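PDB 1L1S: hypothetical protein MTH1491 from Methanothermobacter thermautotrophicus, which is of unknown function but belongs to the DsrE/DsrF-like family, some members of which take part in sulfur metabolism. Local coordinates for residues Val6-Asp11 and Leu19-Asn24; Arg26-Asp31 and Val35-Val40. All blocks are in the same frame, centred on the assembly; numbering follows the deposited sequence.

Contact 1: Val6-Asp11 and Leu19-Asn24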
loop_
_atom_site.group_PDB
_atom_site.type_symbol
_atom_site.label_atom_id
_atom_site.label_comp_id
_atom_site.label_asym_id
_atom_site.label_seq_id
_atom_site.Cartn_x
_atom_site.Cartn_y
_atom_site.Cartn_z
ATOM N N VAL A 6 -13.997 1.168 4.309
ATOM C CA VAL A 6 -12.564 1.019 4.131
ATOM C C VAL A 6 -11.976 -0.170 4.873
ATOM O O VAL A 6 -12.357 -0.487 6.003
ATOM C CB VAL A 6 -11.836 2.329 4.570
ATOM C CG1 VAL A 6 -12.335 2.768 5.908
ATOM C CG2 VAL A 6 -10.322 2.127 4.624
ATOM N N VAL A 7 -11.033 -0.828 4.215
ATOM C CA VAL A 7 -10.352 -1.964 4.794
ATOM C C VAL A 7 -8.856 -1.651 4.876
ATOM O O VAL A 7 -8.234 -1.238 3.878
ATOM C CB VAL A 7 -10.584 -3.255 3.945
ATOM C CG1 VAL A 7 -10.191 -3.018 2.502
ATOM C CG2 VAL A 7 -9.777 -4.408 4.512
ATOM N N PHE A 8 -8.300 -1.815 6.075
ATOM C CA PHE A 8 -6.876 -1.593 6.317
ATOM C C PHE A 8 -6.139 -2.896 6.166
ATOM O O PHE A 8 -6.689 -3.967 6.411
ATOM C CB PHE A 8 -6.606 -1.052 7.712
ATOM C CG PHE A 8 -6.971 0.389 7.884
ATOM C CD1 PHE A 8 -8.287 0.763 8.083
ATOM C CD2 PHE A 8 -5.983 1.374 7.866
ATOM C CE1 PHE A 8 -8.625 2.111 8.269
ATOM C CE2 PHE A 8 -6.300 2.721 8.051
ATOM C CZ PHE A 8 -7.621 3.090 8.254
ATOM N N HIS A 9 -4.882 -2.789 5.771
ATOM C CA HIS A 9 -4.041 -3.950 5.536
ATOM C C HIS A 9 -2.762 -3.818 6.334
ATOM O O HIS A 9 -2.052 -2.831 6.207
ATOM C CB HIS A 9 -3.752 -4.015 4.030
ATOM C CG HIS A 9 -2.648 -4.942 3.631
ATOM N ND1 HIS A 9 -2.225 -5.053 2.323
ATOM C CD2 HIS A 9 -1.863 -5.781 4.350
ATOM C CE1 HIS A 9 -1.228 -5.915 2.251
ATOM N NE2 HIS A 9 -0.986 -6.371 3.467
ATOM N N ILE A 10 -2.491 -4.801 7.179
ATOM C CA ILE A 10 -1.255 -4.806 7.944
ATOM C C ILE A 10 -0.677 -6.222 7.942
ATOM O O ILE A 10 -1.385 -7.185 8.212
ATOM C CB ILE A 10 -1.487 -4.314 9.380
ATOM C CG1 ILE A 10 -0.149 -4.160 10.092
ATOM C CG2 ILE A 10 -2.416 -5.262 10.140
ATOM C CD1 ILE A 10 -0.301 -3.552 11.468
ATOM N N ASP A 11 0.599 -6.353 7.596
ATOM C CA ASP A 11 1.230 -7.665 7.582
ATOM C C ASP A 11 2.555 -7.703 8.350
ATOM O O ASP A 11 3.367 -8.608 8.162
ATOM C CB ASP A 11 1.418 -8.162 6.136
ATOM C CG ASP A 11 2.133 -7.145 5.237
ATOM O OD1 ASP A 11 1.936 -7.205 3.998
ATOM O OD2 ASP A 11 2.892 -6.296 5.749
ATOM N N LEU A 19 1.076 0.984 15.822
ATOM C CA LEU A 19 0.509 2.195 16.402
ATOM C C LEU A 19 0.012 3.138 15.306
ATOM O O LEU A 19 -0.950 3.889 15.505
ATOM C CB LEU A 19 1.546 2.888 17.294
ATOM C CG LEU A 19 1.919 2.095 18.568
ATOM C CD1 LEU A 19 3.006 2.836 19.376
ATOM C CD2 LEU A 19 0.662 1.893 19.427
ATOM N N LEU A 20 0.659 3.104 14.144
ATOM C CA LEU A 20 0.217 3.964 13.051
ATOM C C LEU A 20 -1.169 3.505 12.565
ATOM O O LEU A 20 -2.055 4.327 12.334
ATOM C CB LEU A 20 1.228 3.944 11.900
ATOM C CG LEU A 20 0.970 5.032 10.853
ATOM C CD1 LEU A 20 0.866 6.377 11.558
ATOM C CD2 LEU A 20 2.094 5.057 9.818
ATOM N N LEU A 21 -1.355 2.196 12.411
ATOM C CA LEU A 21 -2.648 1.653 11.989
ATOM C C LEU A 21 -3.730 2.063 12.990
ATOM O O LEU A 21 -4.788 2.571 12.614
ATOM C CB LEU A 21 -2.588 0.128 11.933
ATOM C CG LEU A 21 -3.917 -0.653 11.930
ATOM C CD1 LEU A 21 -4.569 -0.544 10.579
ATOM C CD2 LEU A 21 -3.661 -2.128 12.247
ATOM N N ILE A 22 -3.464 1.808 14.267
ATOM C CA ILE A 22 -4.402 2.150 15.328
ATOM C C ILE A 22 -4.778 3.627 15.252
ATOM O O ILE A 22 -5.949 3.979 15.281
ATOM C CB ILE A 22 -3.788 1.865 16.706
ATOM C CG1 ILE A 22 -3.578 0.356 16.867
ATOM C CG2 ILE A 22 -4.697 2.421 17.812
ATOM C CD1 ILE A 22 -2.805 -0.008 18.102
ATOM N N SER A 23 -3.760 4.476 15.156
ATOM C CA SER A 23 -3.957 5.907 15.061
ATOM C C SER A 23 -4.779 6.252 13.835
ATOM O O SER A 23 -5.691 7.074 13.908
ATOM C CB SER A 23 -2.609 6.627 14.989
ATOM O OG SER A 23 -2.784 7.939 14.472
ATOM N N ASN A 24 -4.458 5.628 12.704
ATOM C CA ASN A 24 -5.204 5.887 11.472
ATOM C C ASN A 24 -6.679 5.478 11.609
ATOM O O ASN A 24 -7.568 6.166 11.108
ATOM C CB ASN A 24 -4.566 5.147 10.295
ATOM C CG ASN A 24 -3.210 5.715 9.922
ATOM O OD1 ASN A 24 -2.892 6.847 10.264
ATOM N ND2 ASN A 24 -2.411 4.936 9.210
#

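Contact 2: Arg26-Asp31 and Val35-Val40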
loop_
_atom_site.group_PDB
_atom_site.type_symbol
_atom_site.label_atom_id
_atom_site.label_comp_id
_atom_site.label_asym_id
_atom_site.label_seq_id
_atom_site.Cartn_x
_atom_site.Cartn_y
_atom_site.Cartn_z
ATOM N N ARG A 26 -8.546 5.400 14.391
ATOM C CA ARG A 26 -9.221 6.374 15.239
ATOM C C ARG A 26 -9.405 7.707 14.517
ATOM O O ARG A 26 -10.470 8.307 14.582
ATOM C CB ARG A 26 -8.433 6.578 16.530
ATOM C CG ARG A 26 -8.540 5.407 17.480
ATOM C CD ARG A 26 -7.730 5.615 18.749
ATOM N NE ARG A 26 -7.967 4.520 19.687
ATOM C CZ ARG A 26 -7.018 3.900 20.382
ATOM N NH1 ARG A 26 -5.748 4.262 20.260
ATOM N NH2 ARG A 26 -7.340 2.894 21.182
ATOM N N ASN A 27 -8.359 8.153 13.828
ATOM C CA ASN A 27 -8.385 9.411 13.080
ATOM C C ASN A 27 -9.540 9.375 12.083
ATOM O O ASN A 27 -10.328 10.324 11.966
ATOM C CB ASN A 27 -7.050 9.587 12.339
ATOM C CG ASN A 27 -6.954 10.904 11.560
ATOM O OD1 ASN A 27 -5.871 11.489 11.444
ATOM N ND2 ASN A 27 -8.069 11.359 11.009
ATOM N N LEU A 28 -9.632 8.257 11.375
ATOM C CA LEU A 28 -10.652 8.061 10.377
ATOM C C LEU A 28 -12.059 8.146 10.967
ATOM O O LEU A 28 -12.930 8.794 10.397
ATOM C CB LEU A 28 -10.428 6.715 9.693
ATOM C CG LEU A 28 -11.187 6.464 8.401
ATOM C CD1 LEU A 28 -10.887 7.575 7.398
ATOM C CD2 LEU A 28 -10.781 5.115 7.838
HETATM N N MSE A 29 -12.284 7.505 12.107
HETATM C CA MSE A 29 -13.609 7.547 12.727
HETATM C C MSE A 29 -14.036 8.952 13.162
HETATM O O MSE A 29 -15.228 9.248 13.259
HETATM C CB MSE A 29 -13.663 6.605 13.929
HETATM C CG MSE A 29 -13.533 5.153 13.552
HETATM SE SE MSE A 29 -13.642 3.992 15.111
HETATM C CE MSE A 29 -12.104 4.603 16.107
ATOM N N ALA A 30 -13.057 9.813 13.417
ATOM C CA ALA A 30 -13.328 11.179 13.841
ATOM C C ALA A 30 -13.454 12.173 12.680
ATOM O O ALA A 30 -14.148 13.180 12.813
ATOM C CB ALA A 30 -12.242 11.640 14.796
ATOM N N ASP A 31 -12.801 11.890 11.548
ATOM C CA ASP A 31 -12.842 12.791 10.390
ATOM C C ASP A 31 -13.975 12.505 9.410
ATOM O O ASP A 31 -14.344 13.367 8.613
ATOM C CB ASP A 31 -11.506 12.759 9.633
ATOM C CG ASP A 31 -11.390 13.881 8.602
ATOM O OD1 ASP A 31 -11.254 15.058 9.013
ATOM O OD2 ASP A 31 -11.444 13.590 7.381
ATOM N N VAL A 35 -18.505 5.857 8.623
ATOM C CA VAL A 35 -17.558 4.958 7.987
ATOM C C VAL A 35 -17.532 3.574 8.596
ATOM O O VAL A 35 -17.542 3.401 9.815
ATOM C CB VAL A 35 -16.123 5.504 8.021
ATOM C CG1 VAL A 35 -15.627 5.625 9.462
ATOM C CG2 VAL A 35 -15.220 4.584 7.225
ATOM N N ARG A 36 -17.498 2.591 7.713
ATOM C CA ARG A 36 -17.440 1.205 8.111
ATOM C C ARG A 36 -15.969 0.803 7.926
ATOM O O ARG A 36 -15.385 1.009 6.858
ATOM C CB ARG A 36 -18.367 0.395 7.213
ATOM C CG ARG A 36 -18.489 -1.052 7.587
ATOM C CD ARG A 36 -19.610 -1.693 6.805
ATOM N NE ARG A 36 -19.649 -3.130 7.053
ATOM C CZ ARG A 36 -20.273 -4.000 6.275
ATOM N NH1 ARG A 36 -20.921 -3.580 5.193
ATOM N NH2 ARG A 36 -20.220 -5.294 6.564
ATOM N N ILE A 37 -15.368 0.252 8.975
ATOM C CA ILE A 37 -13.964 -0.130 8.913
ATOM C C ILE A 37 -13.635 -1.590 9.231
ATOM O O ILE A 37 -14.133 -2.146 10.209
ATOM C CB ILE A 37 -13.116 0.689 9.899
ATOM C CG1 ILE A 37 -13.365 2.192 9.729
ATOM C CG2 ILE A 37 -11.639 0.364 9.693
ATOM C CD1 ILE A 37 -12.515 3.048 10.692
ATOM N N GLU A 38 -12.751 -2.176 8.421
ATOM C CA GLU A 38 -12.267 -3.531 8.645
ATOM C C GLU A 38 -10.753 -3.510 8.607
ATOM O O GLU A 38 -10.154 -2.800 7.802
ATOM C CB GLU A 38 -12.778 -4.505 7.587
ATOM C CG GLU A 38 -14.286 -4.704 7.617
ATOM C CD GLU A 38 -14.730 -5.887 6.774
ATOM O OE1 GLU A 38 -14.016 -6.222 5.797
ATOM O OE2 GLU A 38 -15.794 -6.470 7.084
ATOM N N VAL A 39 -10.135 -4.281 9.492
ATOM C CA VAL A 39 -8.686 -4.368 9.557
ATOM C C VAL A 39 -8.270 -5.816 9.291
ATOM O O VAL A 39 -8.569 -6.722 10.080
ATOM C CB VAL A 39 -8.156 -3.940 10.937
ATOM C CG1 VAL A 39 -6.660 -4.069 10.976
ATOM C CG2 VAL A 39 -8.553 -2.507 11.237
ATOM N N VAL A 40 -7.582 -6.016 8.169
ATOM C CA VAL A 40 -7.116 -7.327 7.769
ATOM C C VAL A 40 -5.632 -7.461 8.074
ATOM O O VAL A 40 -4.796 -6.733 7.523
ATOM C CB VAL A 40 -7.328 -7.567 6.259
ATOM C CG1 VAL A 40 -6.795 -8.955 5.871
ATOM C CG2 VAL A 40 -8.801 -7.445 5.914
#

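Contact 1: Val6-Asp11 and Leu19-Asn24
Leu-21 fits one methyl to each of two strand side chains: its CD1 rests on Phe-8 and its CD2 on Ile-10, with no polar link between strand and helix. CD1 lies 3.6 Å from Phe-8 CB and equally near Phe-8 CD2, so it is lodged where the ring joins its own stem. CD2 meets Ile-10 CD1 at 3.7 Å, the two side chains crossing at about a right angle. The fork reaches the strand because CG of Leu-21 stands anti to the backbone N (chi1 162°). Farther out on the ring, Phe-8 CE2 touches Asn-24 CB at 3.7 Å; ring and amide planes are 23° apart, and the meeting is oblique. With an alanine replacing Phe-8, Asn-24 CB would probably lose its contact with the strand and Leu-21 CD1 keep only CB there, opening a gap beside the helix. His-9 points away from the helix and donates from NE2 to Asp-11 OD1 (3.1 Å), which it meets from above the carboxylate plane, while its ND1 is hydrogen-bonded to Tyr-110 OH. With axes 10.0 Å apart and antiparallel at 172°, this is the first strand-helix half of a beta-alpha-beta crossover in a parallel sheet.

Contact 2: Arg26-Asp31 and Val35-Val40
Ile-37 CD1 is the shared apolar end onto which Leu-28 and Met-29 converge, in the helix-to-strand half of a beta-alpha-beta crossover: helix 26-31 runs back over strand 35-40, axes 9.2 Å apart and directions 168° from parallel. The conformation of Ile-37 explains the reach. Its CG1 stands beside the backbone N and anti to the carbonyl carbon (chi1 -51°), and chi2 is extended, so CD1 is carried out from the strand to the helix. There it lies 3.9 Å from Leu-28 CD2, the two side chains passing obliquely, and it abuts Met-29 CG, those two side chains crossing at about a right angle.

Leu-28 differs in its first torsion, with CG anti to the backbone N (chi1 -166°), and of its two methyls CD2 is the one that touches the strand. Met-29, a selenomethionine, presents the early part of its chain: CG makes the contact, whereas the bend at chi3 turns the methyl CE aside from a straight course beyond SE. Neighbouring elements continue the packing, Met-29 against Leu-62 of helix 56-64 and Ile-37 against Val-25, about one turn before Leu-28 and Met-29 in helix 15-31.

Val-35 closes the end nearest the connecting turn more loosely. Its CG1 stays 4.3 Å from Leu-28 O and is no nearer to Met-29 CA, so the valine lines this end without close packing. On the other side of the sheet Glu-38 is held by charge, with OE2 in salt bridges to Arg-103 and Arg-68, while Asp-31 at the helix end is bridged to Arg-102 of the second subunit. The shortest approach across helix and strand is Met-29 CG to Ile-37 CD1, at 3.7 Å.

Contacts 1 and 2 follow one another along the chain, and their centres lie 9 Å apart. Both use helix 15-31; contact 1 meets strand 4-10 and contact 2 strand 35-41, parallel neighbours in the sheet. Together they fix one helix over two strands, as a complete beta-alpha-beta unit requires. The strands are joined directly: Phe-8 N lies 2.7 Å from Glu-38 O and Phe-8 O 2.8 Å from Val-40 N, both probable hydrogen bonds. Val-6 CG1 also packs on Leu-28 CD2 at 3.4 Å, so the two contacts merge into one apolar layer between helix and sheet. Each contact touches the second subunit, so this core unit also borders a subunit interface of the three-chain assembly.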